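PDB 2ORY: lipase from Photobacterium sp. M37, which hydrolyses triacylglycerols as a cold-adapted class 3 lipase of the alpha/beta hydrolase fold. Local coordinates for residues A[86-91]-A[169-174]. Numbering follows the deposited sequence.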
loop_
_atom_site.group_PDB
_atom_site.type_symbol
_atom_site.label_atom_id
_atom_site.label_comp_id
_atom_site.label_asym_id
_atom_site.label_seq_id
_atom_site.Cartn_x
_atom_site.Cartn_y
_atom_site.Cartn_z
ATOM N N VAL A 86 -8.388 -10.216 6.373
ATOM C CA VAL A 86 -7.857 -9.086 5.612
ATOM C C VAL A 86 -6.568 -8.626 6.304
ATOM O O VAL A 86 -6.579 -8.362 7.496
ATOM C CB VAL A 86 -8.821 -7.861 5.586
ATOM C CG1 VAL A 86 -8.138 -6.680 4.911
ATOM C CG2 VAL A 86 -10.086 -8.194 4.838
ATOM N N ILE A 87 -5.454 -8.568 5.579
ATOM C CA ILE A 87 -4.212 -8.041 6.154
ATOM C C ILE A 87 -4.049 -6.645 5.502
ATOM O O ILE A 87 -3.901 -6.542 4.284
ATOM C CB ILE A 87 -2.998 -8.891 5.776
ATOM C CG1 ILE A 87 -3.111 -10.292 6.371
ATOM C CG2 ILE A 87 -1.732 -8.183 6.218
ATOM C CD1 ILE A 87 -1.943 -11.196 5.959
ATOM N N ALA A 88 -4.106 -5.580 6.296
ATOM C CA ALA A 88 -3.984 -4.226 5.750
ATOM C C ALA A 88 -2.638 -3.620 6.162
ATOM O O ALA A 88 -2.185 -3.794 7.296
ATOM C CB ALA A 88 -5.151 -3.351 6.236
ATOM N N ILE A 89 -2.001 -2.916 5.228
ATOM C CA ILE A 89 -0.685 -2.343 5.462
ATOM C C ILE A 89 -0.633 -0.856 5.155
ATOM O O ILE A 89 -1.206 -0.383 4.177
ATOM C CB ILE A 89 0.370 -3.114 4.612
ATOM C CG1 ILE A 89 0.490 -4.552 5.166
ATOM C CG2 ILE A 89 1.725 -2.366 4.588
ATOM C CD1 ILE A 89 1.220 -5.528 4.282
ATOM N N ARG A 90 0.078 -0.126 6.005
ATOM C CA ARG A 90 0.231 1.322 5.878
ATOM C C ARG A 90 1.716 1.646 5.954
ATOM O O ARG A 90 2.470 0.932 6.618
ATOM C CB ARG A 90 -0.483 2.006 7.056
ATOM C CG ARG A 90 -0.396 3.515 7.095
ATOM C CD ARG A 90 -0.798 4.084 8.453
ATOM N NE ARG A 90 0.325 4.086 9.380
ATOM C CZ ARG A 90 0.257 4.507 10.635
ATOM N NH1 ARG A 90 -0.887 4.969 11.123
ATOM N NH2 ARG A 90 1.326 4.452 11.411
ATOM N N GLY A 91 2.117 2.712 5.265
ATOM C CA GLY A 91 3.487 3.192 5.288
ATOM C C GLY A 91 3.430 4.564 5.954
ATOM O O GLY A 91 2.621 4.763 6.851
ATOM N N CYS A 169 -6.978 -11.698 2.018
ATOM C CA CYS A 169 -6.770 -10.642 1.034
ATOM C C CYS A 169 -5.782 -9.654 1.684
ATOM O O CYS A 169 -5.977 -9.224 2.820
ATOM C CB CYS A 169 -8.076 -9.916 0.696
ATOM S SG CYS A 169 -7.868 -8.731 -0.664
ATOM N N VAL A 170 -4.702 -9.321 0.986
ATOM C CA VAL A 170 -3.725 -8.381 1.528
ATOM C C VAL A 170 -3.913 -7.085 0.762
ATOM O O VAL A 170 -3.809 -7.063 -0.463
ATOM C CB VAL A 170 -2.275 -8.888 1.334
ATOM C CG1 VAL A 170 -1.314 -8.015 2.156
ATOM C CG2 VAL A 170 -2.180 -10.389 1.710
ATOM N N THR A 171 -4.204 -6.007 1.482
ATOM C CA THR A 171 -4.428 -4.718 0.845
ATOM C C THR A 171 -3.623 -3.584 1.499
ATOM O O THR A 171 -3.101 -3.721 2.612
ATOM C CB THR A 171 -5.932 -4.375 0.863
ATOM O OG1 THR A 171 -6.183 -3.269 0.004
ATOM C CG2 THR A 171 -6.380 -4.007 2.267
ATOM N N GLY A 172 -3.524 -2.465 0.788
ATOM C CA GLY A 172 -2.784 -1.331 1.298
ATOM C C GLY A 172 -2.733 -0.243 0.250
ATOM O O GLY A 172 -2.882 -0.523 -0.943
ATOM N N HIS A 173 -2.520 0.991 0.703
ATOM C CA HIS A 173 -2.452 2.183 -0.151
ATOM C C HIS A 173 -1.082 2.866 -0.073
ATOM O O HIS A 173 -0.436 2.838 0.967
ATOM C CB HIS A 173 -3.560 3.165 0.284
ATOM C CG HIS A 173 -3.507 4.503 -0.387
ATOM N ND1 HIS A 173 -2.795 5.572 0.125
ATOM C CD2 HIS A 173 -4.085 4.952 -1.528
ATOM C CE1 HIS A 173 -2.936 6.615 -0.672
ATOM N NE2 HIS A 173 -3.714 6.265 -1.685
ATOM N N SER A 174 -0.652 3.484 -1.170
ATOM C CA SER A 174 0.625 4.205 -1.209
ATOM C C SER A 174 1.780 3.208 -1.018
ATOM O O SER A 174 1.841 2.199 -1.710
ATOM C CB SER A 174 0.633 5.283 -0.107
ATOM O OG SER A 174 1.712 6.196 -0.246
HETATM O O HOH W 1 -2.956 1.308 3.556
HETATM O O HOH W 2 1.311 3.907 3.079
#
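Ile87 and Thr171 carry the pairing of two adjacent parallel strands, 86-90 and 169-173. Ile87 N donates to Cys169 O at 2.9 Å. Ile87 O accepts from Thr171 N at 2.9 Å, with the donor nearly in line with the carbonyl bond. Ile89 N reaches Thr171 O at 2.9 Å in the carbonyl plane, but this bond is more bent, 144° at the hydrogen. Beyond it the strands part and water takes over. One water joins Ile89 O to His173 N, and a second joins Gly91 N to His173 O.

On one face Val170 CG1, anti to its backbone N (chi1 -169°), receives two isoleucines. Ile87 CG2 lies alongside it at 4.1 Å, and Ile89 CD1 comes in at a slant, also at 4.1 Å. On the other face the methyl group Thr171 CG2 meets Val86 CG1 and Ala88 CB, each at 4.2 Å. The hydroxyl of Thr171 is held by Ile204 O and Ser13 OG.

Strand 169-173 leads into Ser174, the probable nucleophile of a GxSxG elbow. Ser174 OG bonds His312 NE2, consistent with a Ser-His-Asp triad completed by Asp236. Both strands lie inside the mixed sheet, flanked by strands 66-78 and 199-206. Helix 175-189 covers the isoleucine face, and helix 5-15 packs on Val86, Cys169 and Thr171.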